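Local structure of NTF2 fold protein loop-helix-loop design NT-9 (Synthetic construct, 6W90) at residues A[14-19]-A[33-38]; A[94-99]-A[118-123]. The protein is a computationally designed NTF2-like fold with no known natural function, whose hollow interior holds a two-tailed phosphatidylethanolamine lipid in the crystal. All blocks are in the same frame, centred on the assembly; numbering follows the deposited sequence. Where two conformers were deposited one is given.

Contact 1 of 2, residues A[14-19]-A[33-38]; sequences EEYIRL and DKLLSP. With 3PE (1,2-Distearoyl-sn-glycerophosphoethanolamine), chain B.
Tyr16 and Leu35 meet where helices 6-22 and 24-35 of this designed NTF2-like fold, a curved sheet wrapped by helices, come together beside the acyl tails of the bound lipid, and the pair illustrates how an aromatic ring and a branched aliphatic residue can tie consecutive helices together. The principal interaction is a CH-pi contact. Leu35 CD2 sits over the centre of the Tyr16 ring, 3.9 Å from the centroid and only 7° off the ring normal, while CD1 approaches the rim at CE2. Leu35 CG lies anti to the backbone N (chi1 -174°), and with chi2 near 62° this sets CD2 over the ring centre and CD1 near CE2, as the two side chains slide past each other in opposite directions.

Around this CH-pi contact the neighbours are mostly carbon. Tyr16 CZ lies 3.6 Å from Leu35 CB, and the phenol oxygen reaches past the ring contact to the start of the leucine side chain and to Lys34 CB. Tyr16 also rests on Ala30, earlier in helix 24-35, and backbone hydrogen bonds of Leu35 and Ser37 with Ile109 join the second segment to strand 108-114.

Charge stays on the outer side of helix 6-22, where Arg18 grips Glu15 side-on through NE and NH2. Toward the lipid, the contact is wholly hydrocarbon: Ile17 CG1 touches one acyl chain at C3B, and Leu35 CD2 lies 3.8 Å from C2E of the other.

Contact 2 of 2, residues A[94-99]-A[118-123]; sequences KKWTFE and PEYKKV. With 3PE (1,2-Distearoyl-sn-glycerophosphoethanolamine), chain B.
Trp96 and Tyr120 converge because both side chains leave the backbone with CG anti to the carbonyl carbon (chi1 -84° in Tyr120), which sends the indole from strand 94-105 and the phenol from the turn before helix 121-129 toward one another. They cross at about a right angle, and the single hydrogen bond between the segments forms where they meet: Trp96 NE1 donates to Tyr120 OH over 3.0 Å. The bond is bent, at 144° about the hydrogen, and the oxygen lies 19° out of the indole plane. Tyr68 meets the indole edge-to-face. Apart from the hydrogen bond Trp96 and Tyr120 barely touch, so the polar bond rather than ring packing joins strand to turn at the mouth of the lipid-filled cavity of the NTF2-like fold.

The lipid head group fills the angle between them. Its O11 lies in the indole plane, 3.5 Å from Trp96 CD1, and its ester oxygen O22 lies over one face of the tyrosine ring, offset toward the rim, while Glu119 CG covers the opposite face. Tyr120 CE2 comes within 3.5 Å of phosphate oxygen O14. The backbone takes the phosphate directly, Thr97 N donating to O12 over 2.9 Å. Deeper in, the Phe98 ring meets acyl carbon C2A at its edge, with CZ 3.3 Å away, and its CD1 lies 3.4 Å from ester oxygen O31. Were Tyr120 cut back to an alanine, Trp96 NE1 would probably lose its acceptor and a gap would be likely to open beside the lipid ester and phosphate. One backbone N-H thus binds the phosphate, the indole and phenol, tied to each other, lie against the head group, and Phe98 spans an ester and the acyl carbons beyond, which is consistent with an amphiphile lying head outward.

How the contacts relate
The two contacts show how one cavity of a designed fold can contact a bound amphiphile at both ends. Their centres are 22 Å apart, on opposite sides of the centre of the chain, and their nearest atoms stay about 7 Å apart, so they do not touch; the lipid bridges them. Contact 1, whose centre lies about 9 Å from the chain's centre, supplies hydrocarbon surface to the acyl chains, whereas the centre of contact 2 lies about 13 Å from it; contact 2 meets the phosphate, the glycerol esters and part of the tails. In sequence they follow in series: the first joins neighbouring helices, and the second brings a long strand to the turn leading into the last helix.

Contact 1 of 2, residues A[14-19]-A[33-38]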
loop_
_atom_site.group_PDB
_atom_site.type_symbol
_atom_site.label_atom_id
_atom_site.label_comp_id
_atom_site.label_asym_id
_atom_site.label_seq_id
_atom_site.Cartn_x
_atom_site.Cartn_y
_atom_site.Cartn_z
ATOM N N GLU A 14 -0.921 -7.459 -7.567
ATOM C CA GLU A 14 -0.166 -8.704 -7.436
ATOM C C GLU A 14 1.270 -8.504 -7.888
ATOM O O GLU A 14 2.206 -9.046 -7.285
ATOM C CB GLU A 14 -0.857 -9.835 -8.212
ATOM C CG GLU A 14 -1.991 -10.471 -7.353
ATOM C CD GLU A 14 -3.063 -11.279 -8.100
ATOM O OE1 GLU A 14 -2.965 -11.454 -9.332
ATOM O OE2 GLU A 14 -4.020 -11.741 -7.419
ATOM N N GLU A 15 1.469 -7.705 -8.922
ATOM C CA GLU A 15 2.822 -7.470 -9.392
ATOM C C GLU A 15 3.631 -6.684 -8.371
ATOM O O GLU A 15 4.819 -6.944 -8.179
ATOM C CB GLU A 15 2.788 -6.753 -10.737
ATOM C CG GLU A 15 4.229 -6.499 -11.327
ATOM C CD GLU A 15 5.167 -7.756 -11.469
ATOM O OE1 GLU A 15 4.726 -8.939 -11.364
ATOM O OE2 GLU A 15 6.392 -7.547 -11.708
ATOM N N TYR A 16 3.024 -5.690 -7.726
ATOM C CA TYR A 16 3.779 -4.937 -6.738
ATOM C C TYR A 16 4.075 -5.789 -5.521
ATOM O O TYR A 16 5.164 -5.692 -4.941
ATOM C CB TYR A 16 3.028 -3.643 -6.373
ATOM C CG TYR A 16 3.340 -2.564 -7.376
ATOM C CD1 TYR A 16 4.448 -1.748 -7.238
ATOM C CD2 TYR A 16 2.558 -2.392 -8.496
ATOM C CE1 TYR A 16 4.764 -0.787 -8.188
ATOM C CE2 TYR A 16 2.870 -1.422 -9.445
ATOM C CZ TYR A 16 3.975 -0.637 -9.280
ATOM O OH TYR A 16 4.282 0.298 -10.245
ATOM N N ILE A 17 3.130 -6.631 -5.117
ATOM C CA ILE A 17 3.442 -7.561 -4.036
ATOM C C ILE A 17 4.596 -8.465 -4.433
ATOM O O ILE A 17 5.505 -8.726 -3.634
ATOM C CB ILE A 17 2.211 -8.385 -3.635
ATOM C CG1 ILE A 17 1.153 -7.465 -3.062
ATOM C CG2 ILE A 17 2.676 -9.493 -2.680
ATOM C CD1 ILE A 17 -0.157 -8.183 -2.948
ATOM N N ARG A 18 4.584 -8.953 -5.671
ATOM C CA ARG A 18 5.651 -9.843 -6.106
ATOM C C ARG A 18 6.992 -9.139 -6.067
ATOM O O ARG A 18 7.993 -9.714 -5.640
ATOM C CB ARG A 18 5.389 -10.350 -7.510
ATOM C CG ARG A 18 6.438 -11.386 -7.940
ATOM C CD ARG A 18 6.099 -11.966 -9.353
ATOM N NE ARG A 18 6.591 -11.021 -10.341
ATOM C CZ ARG A 18 7.850 -10.987 -10.767
ATOM N NH1 ARG A 18 8.722 -11.907 -10.352
ATOM N NH2 ARG A 18 8.239 -10.043 -11.613
ATOM N N LEU A 19 7.037 -7.890 -6.510
ATOM C CA LEU A 19 8.294 -7.153 -6.492
ATOM C C LEU A 19 8.805 -6.975 -5.076
ATOM O O LEU A 19 10.014 -7.005 -4.817
ATOM C CB LEU A 19 8.113 -5.780 -7.124
ATOM C CG LEU A 19 7.949 -5.855 -8.627
ATOM C CD1 LEU A 19 7.675 -4.428 -9.145
ATOM C CD2 LEU A 19 9.129 -6.448 -9.361
ATOM N N ASP A 33 8.018 5.793 -9.161
ATOM C CA ASP A 33 8.184 6.320 -10.522
ATOM C C ASP A 33 6.966 5.989 -11.391
ATOM O O ASP A 33 6.664 6.713 -12.343
ATOM C CB ASP A 33 9.404 5.755 -11.267
ATOM C CG ASP A 33 10.739 6.243 -10.714
ATOM O OD1 ASP A 33 10.764 7.122 -9.835
ATOM O OD2 ASP A 33 11.781 5.714 -11.162
ATOM N N LYS A 34 6.310 4.861 -11.137
ATOM C CA LYS A 34 5.210 4.391 -11.966
ATOM C C LYS A 34 3.894 4.393 -11.220
ATOM O O LYS A 34 2.875 4.783 -11.779
ATOM C CB LYS A 34 5.503 2.970 -12.482
ATOM C CG LYS A 34 6.776 2.898 -13.332
ATOM C CD LYS A 34 6.851 1.652 -14.218
ATOM C CE LYS A 34 7.036 0.375 -13.421
ATOM N NZ LYS A 34 7.235 -0.805 -14.313
ATOM N N LEU A 35 3.887 3.950 -9.971
ATOM C CA LEU A 35 2.625 3.712 -9.288
ATOM C C LEU A 35 2.067 4.967 -8.633
ATOM O O LEU A 35 0.872 5.244 -8.760
ATOM C CB LEU A 35 2.787 2.645 -8.215
ATOM C CG LEU A 35 1.509 2.189 -7.492
ATOM C CD1 LEU A 35 0.568 1.568 -8.455
ATOM C CD2 LEU A 35 1.926 1.275 -6.382
ATOM N N LEU A 36 2.909 5.714 -7.929
ATOM C CA LEU A 36 2.430 6.836 -7.127
ATOM C C LEU A 36 2.619 8.181 -7.822
ATOM O O LEU A 36 3.665 8.473 -8.408
ATOM C CB LEU A 36 3.135 6.860 -5.767
ATOM C CG LEU A 36 3.033 5.566 -4.976
ATOM C CD1 LEU A 36 3.985 5.634 -3.787
ATOM C CD2 LEU A 36 1.675 5.288 -4.494
ATOM N N SER A 37 1.572 9.002 -7.764
ATOM C CA SER A 37 1.632 10.347 -8.312
ATOM C C SER A 37 2.585 11.223 -7.503
ATOM O O SER A 37 2.705 11.063 -6.281
ATOM C CB SER A 37 0.230 10.958 -8.314
ATOM O OG SER A 37 0.215 12.296 -8.790
ATOM N N PRO A 38 3.251 12.184 -8.162
ATOM C CA PRO A 38 4.075 13.150 -7.421
ATOM C C PRO A 38 3.384 13.757 -6.208
ATOM O O PRO A 38 4.030 13.974 -5.177
ATOM C CB PRO A 38 4.380 14.219 -8.483
ATOM C CG PRO A 38 4.249 13.534 -9.768
ATOM C CD PRO A 38 3.214 12.464 -9.610
HETATM P P 3PE B . -5.385 -5.792 11.543
HETATM N N 3PE B . -8.103 -2.370 11.265
HETATM O O11 3PE B . -4.214 -5.215 10.538
HETATM O O12 3PE B . -5.988 -7.043 10.960
HETATM O O13 3PE B . -6.615 -4.676 11.598
HETATM O O14 3PE B . -4.892 -5.985 12.976
HETATM C C11 3PE B . -7.464 -4.544 10.486
HETATM C C12 3PE B . -8.643 -3.648 10.847
HETATM C C1 3PE B . -3.505 -4.083 10.963
HETATM C C2 3PE B . -2.324 -3.785 10.027
HETATM C C3 3PE B . -2.845 -3.994 8.602
HETATM O O31 3PE B . -1.984 -3.432 7.656
HETATM O O32 3PE B . -0.502 -5.021 8.210
HETATM C C31 3PE B . -0.731 -4.050 7.580
HETATM C C32 3PE B . 0.338 -3.449 6.675
HETATM C C33 3PE B . 1.481 -4.413 6.365
HETATM C C34 3PE B . 1.932 -4.089 4.941
HETATM C C35 3PE B . 3.315 -4.646 4.628
HETATM C C36 3PE B . 3.183 -5.727 3.551
HETATM C C37 3PE B . 3.000 -5.129 2.150
HETATM C C38 3PE B . 1.542 -4.781 1.824
HETATM C C39 3PE B . 1.225 -4.958 0.331
HETATM C C3A 3PE B . 1.934 -3.916 -0.542
HETATM C C3B 3PE B . 1.353 -3.860 -1.960
HETATM C C3C 3PE B . 0.446 -2.637 -2.113
HETATM C C3D 3PE B . 0.101 -2.372 -3.580
HETATM C C3E 3PE B . -0.967 -1.275 -3.651
HETATM C C3F 3PE B . -1.668 -1.286 -5.015
HETATM C C3G 3PE B . -2.788 -0.237 -5.057
HETATM C C3H 3PE B . -3.918 -0.582 -6.038
HETATM C C3I 3PE B . -3.568 -0.280 -7.498
HETATM O O21 3PE B . -1.914 -2.463 10.233
HETATM O O22 3PE B . 0.182 -3.036 10.903
HETATM C C21 3PE B . -0.629 -2.174 10.748
HETATM C C22 3PE B . -0.308 -0.709 11.110
HETATM C C23 3PE B . 0.740 -0.071 10.184
HETATM C C24 3PE B . 0.184 0.274 8.798
HETATM C C25 3PE B . 1.278 0.763 7.834
HETATM C C26 3PE B . 0.753 0.582 6.408
HETATM C C27 3PE B . 1.808 0.849 5.333
HETATM C C28 3PE B . 1.247 0.548 3.934
HETATM C C29 3PE B . 0.418 1.680 3.296
HETATM C C2A 3PE B . 0.165 1.423 1.797
HETATM C C2B 3PE B . 1.093 2.213 0.873
HETATM C C2C 3PE B . 1.115 1.609 -0.536
HETATM C C2D 3PE B . 2.488 1.858 -1.157
HETATM C C2E 3PE B . 2.544 1.473 -2.629
HETATM C C2F 3PE B . 2.852 -0.013 -2.790
#

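Contact 2 of 2, residues A[94-99]-A[118-123]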
loop_
_atom_site.group_PDB
_atom_site.type_symbol
_atom_site.label_atom_id
_atom_site.label_comp_id
_atom_site.label_asym_id
_atom_site.label_seq_id
_atom_site.Cartn_x
_atom_site.Cartn_y
_atom_site.Cartn_z
ATOM N N LYS A 94 -2.225 -16.211 12.771
ATOM C CA LYS A 94 -2.560 -14.805 12.929
ATOM C C LYS A 94 -2.877 -14.218 11.558
ATOM O O LYS A 94 -2.180 -14.489 10.573
ATOM C CB LYS A 94 -1.413 -14.016 13.569
ATOM C CG LYS A 94 -1.055 -14.376 14.988
ATOM C CD LYS A 94 -0.042 -13.411 15.600
ATOM C CE LYS A 94 0.372 -13.904 16.977
ATOM N NZ LYS A 94 1.109 -12.865 17.754
ATOM N N LYS A 95 -3.926 -13.413 11.493
ATOM C CA LYS A 95 -4.386 -12.848 10.238
ATOM C C LYS A 95 -4.515 -11.351 10.401
ATOM O O LYS A 95 -5.111 -10.883 11.377
ATOM C CB LYS A 95 -5.721 -13.468 9.851
ATOM C CG LYS A 95 -6.235 -13.088 8.521
ATOM C CD LYS A 95 -7.418 -14.009 8.148
ATOM C CE LYS A 95 -6.972 -15.442 7.771
ATOM N NZ LYS A 95 -7.950 -16.537 8.105
ATOM N N TRP A 96 -3.909 -10.614 9.484
ATOM C CA TRP A 96 -4.016 -9.165 9.444
ATOM C C TRP A 96 -4.723 -8.796 8.161
ATOM O O TRP A 96 -4.520 -9.431 7.122
ATOM C CB TRP A 96 -2.673 -8.457 9.471
ATOM C CG TRP A 96 -1.992 -8.560 10.728
ATOM C CD1 TRP A 96 -2.033 -7.678 11.747
ATOM C CD2 TRP A 96 -1.162 -9.640 11.153
ATOM N NE1 TRP A 96 -1.272 -8.127 12.793
ATOM C CE2 TRP A 96 -0.734 -9.340 12.455
ATOM C CE3 TRP A 96 -0.745 -10.836 10.556
ATOM C CZ2 TRP A 96 0.106 -10.177 13.167
ATOM C CZ3 TRP A 96 0.087 -11.658 11.256
ATOM C CH2 TRP A 96 0.513 -11.326 12.549
ATOM N N THR A 97 -5.547 -7.767 8.218
ATOM C CA THR A 97 -6.219 -7.290 7.022
ATOM C C THR A 97 -5.747 -5.880 6.727
ATOM O O THR A 97 -5.914 -4.981 7.556
ATOM C CB THR A 97 -7.726 -7.353 7.159
ATOM O OG1 THR A 97 -8.083 -8.635 7.671
ATOM C CG2 THR A 97 -8.330 -7.163 5.791
ATOM N N PHE A 98 -5.093 -5.725 5.575
ATOM C CA PHE A 98 -4.592 -4.461 5.050
ATOM C C PHE A 98 -5.626 -3.972 4.045
ATOM O O PHE A 98 -5.772 -4.562 2.971
ATOM C CB PHE A 98 -3.229 -4.708 4.410
ATOM C CG PHE A 98 -2.640 -3.531 3.714
ATOM C CD1 PHE A 98 -2.310 -2.390 4.404
ATOM C CD2 PHE A 98 -2.420 -3.564 2.356
ATOM C CE1 PHE A 98 -1.748 -1.322 3.766
ATOM C CE2 PHE A 98 -1.872 -2.473 1.719
ATOM C CZ PHE A 98 -1.520 -1.361 2.443
ATOM N N GLU A 99 -6.404 -2.965 4.422
ATOM C CA GLU A 99 -7.493 -2.492 3.587
ATOM C C GLU A 99 -7.246 -1.040 3.237
ATOM O O GLU A 99 -7.028 -0.226 4.144
ATOM C CB GLU A 99 -8.855 -2.595 4.276
ATOM C CG GLU A 99 -9.965 -1.961 3.415
ATOM C CD GLU A 99 -11.390 -2.244 3.878
ATOM O OE1 GLU A 99 -11.584 -2.558 5.073
ATOM O OE2 GLU A 99 -12.312 -2.143 3.030
ATOM N N PRO A 118 -7.012 1.143 17.359
ATOM C CA PRO A 118 -6.391 1.882 18.466
ATOM C C PRO A 118 -5.078 1.336 18.925
ATOM O O PRO A 118 -4.280 2.129 19.444
ATOM C CB PRO A 118 -7.442 1.815 19.586
ATOM C CG PRO A 118 -8.698 1.617 18.844
ATOM C CD PRO A 118 -8.397 0.756 17.685
ATOM N N GLU A 119 -4.809 0.049 18.785
ATOM C CA GLU A 119 -3.567 -0.483 19.325
ATOM C C GLU A 119 -2.394 -0.310 18.375
ATOM O O GLU A 119 -1.266 -0.639 18.752
ATOM C CB GLU A 119 -3.745 -1.953 19.728
ATOM C CG GLU A 119 -3.508 -2.970 18.662
ATOM C CD GLU A 119 -4.650 -3.102 17.663
ATOM O OE1 GLU A 119 -5.574 -2.264 17.654
ATOM O OE2 GLU A 119 -4.637 -4.069 16.863
ATOM N N TYR A 120 -2.627 0.211 17.172
ATOM C CA TYR A 120 -1.573 0.414 16.172
ATOM C C TYR A 120 -1.211 1.897 16.018
ATOM O O TYR A 120 -0.310 2.229 15.236
ATOM C CB TYR A 120 -1.983 -0.228 14.816
ATOM C CG TYR A 120 -1.666 -1.734 14.732
ATOM C CD1 TYR A 120 -0.367 -2.175 14.841
ATOM C CD2 TYR A 120 -2.657 -2.709 14.519
ATOM C CE1 TYR A 120 -0.042 -3.535 14.786
ATOM C CE2 TYR A 120 -2.332 -4.083 14.451
ATOM C CZ TYR A 120 -1.010 -4.485 14.581
ATOM O OH TYR A 120 -0.611 -5.823 14.534
ATOM N N LYS A 121 -1.868 2.795 16.749
ATOM C CA LYS A 121 -1.583 4.219 16.580
ATOM C C LYS A 121 -0.111 4.534 16.867
ATOM O O LYS A 121 0.499 5.345 16.161
ATOM C CB LYS A 121 -2.503 5.043 17.483
ATOM C CG LYS A 121 -4.012 4.807 17.313
ATOM C CD LYS A 121 -4.399 5.174 15.929
ATOM C CE LYS A 121 -5.905 5.056 15.676
ATOM N NZ LYS A 121 -6.624 6.050 16.412
ATOM N N LYS A 122 0.477 3.905 17.897
ATOM C CA LYS A 122 1.860 4.234 18.249
ATOM C C LYS A 122 2.824 3.778 17.166
ATOM O O LYS A 122 3.815 4.461 16.889
ATOM C CB LYS A 122 2.266 3.624 19.591
ATOM C CG LYS A 122 3.646 4.072 20.056
ATOM C CD LYS A 122 3.721 5.604 20.240
ATOM C CE LYS A 122 5.150 6.110 20.432
ATOM N NZ LYS A 122 5.670 5.802 21.791
ATOM N N VAL A 123 2.519 2.656 16.510
ATOM C CA VAL A 123 3.320 2.197 15.390
ATOM C C VAL A 123 3.320 3.234 14.278
ATOM O O VAL A 123 4.364 3.552 13.698
ATOM C CB VAL A 123 2.779 0.853 14.884
ATOM C CG1 VAL A 123 3.482 0.471 13.634
ATOM C CG2 VAL A 123 2.980 -0.204 15.926
HETATM P P 3PE B . -5.385 -5.792 11.543
HETATM N N 3PE B . -8.103 -2.370 11.265
HETATM O O11 3PE B . -4.214 -5.215 10.538
HETATM O O12 3PE B . -5.988 -7.043 10.960
HETATM O O13 3PE B . -6.615 -4.676 11.598
HETATM O O14 3PE B . -4.892 -5.985 12.976
HETATM C C11 3PE B . -7.464 -4.544 10.486
HETATM C C12 3PE B . -8.643 -3.648 10.847
HETATM C C1 3PE B . -3.505 -4.083 10.963
HETATM C C2 3PE B . -2.324 -3.785 10.027
HETATM C C3 3PE B . -2.845 -3.994 8.602
HETATM O O31 3PE B . -1.984 -3.432 7.656
HETATM O O32 3PE B . -0.502 -5.021 8.210
HETATM C C31 3PE B . -0.731 -4.050 7.580
HETATM C C32 3PE B . 0.338 -3.449 6.675
HETATM C C33 3PE B . 1.481 -4.413 6.365
HETATM C C34 3PE B . 1.932 -4.089 4.941
HETATM C C35 3PE B . 3.315 -4.646 4.628
HETATM C C36 3PE B . 3.183 -5.727 3.551
HETATM C C37 3PE B . 3.000 -5.129 2.150
HETATM C C38 3PE B . 1.542 -4.781 1.824
HETATM C C39 3PE B . 1.225 -4.958 0.331
HETATM C C3A 3PE B . 1.934 -3.916 -0.542
HETATM C C3B 3PE B . 1.353 -3.860 -1.960
HETATM C C3C 3PE B . 0.446 -2.637 -2.113
HETATM C C3D 3PE B . 0.101 -2.372 -3.580
HETATM C C3E 3PE B . -0.967 -1.275 -3.651
HETATM C C3F 3PE B . -1.668 -1.286 -5.015
HETATM C C3G 3PE B . -2.788 -0.237 -5.057
HETATM C C3H 3PE B . -3.918 -0.582 -6.038
HETATM C C3I 3PE B . -3.568 -0.280 -7.498
HETATM O O21 3PE B . -1.914 -2.463 10.233
HETATM O O22 3PE B . 0.182 -3.036 10.903
HETATM C C21 3PE B . -0.629 -2.174 10.748
HETATM C C22 3PE B . -0.308 -0.709 11.110
HETATM C C23 3PE B . 0.740 -0.071 10.184
HETATM C C24 3PE B . 0.184 0.274 8.798
HETATM C C25 3PE B . 1.278 0.763 7.834
HETATM C C26 3PE B . 0.753 0.582 6.408
HETATM C C27 3PE B . 1.808 0.849 5.333
HETATM C C28 3PE B . 1.247 0.548 3.934
HETATM C C29 3PE B . 0.418 1.680 3.296
HETATM C C2A 3PE B . 0.165 1.423 1.797
HETATM C C2B 3PE B . 1.093 2.213 0.873
HETATM C C2C 3PE B . 1.115 1.609 -0.536
HETATM C C2D 3PE B . 2.488 1.858 -1.157
HETATM C C2E 3PE B . 2.544 1.473 -2.629
HETATM C C2F 3PE B . 2.852 -0.013 -2.790
#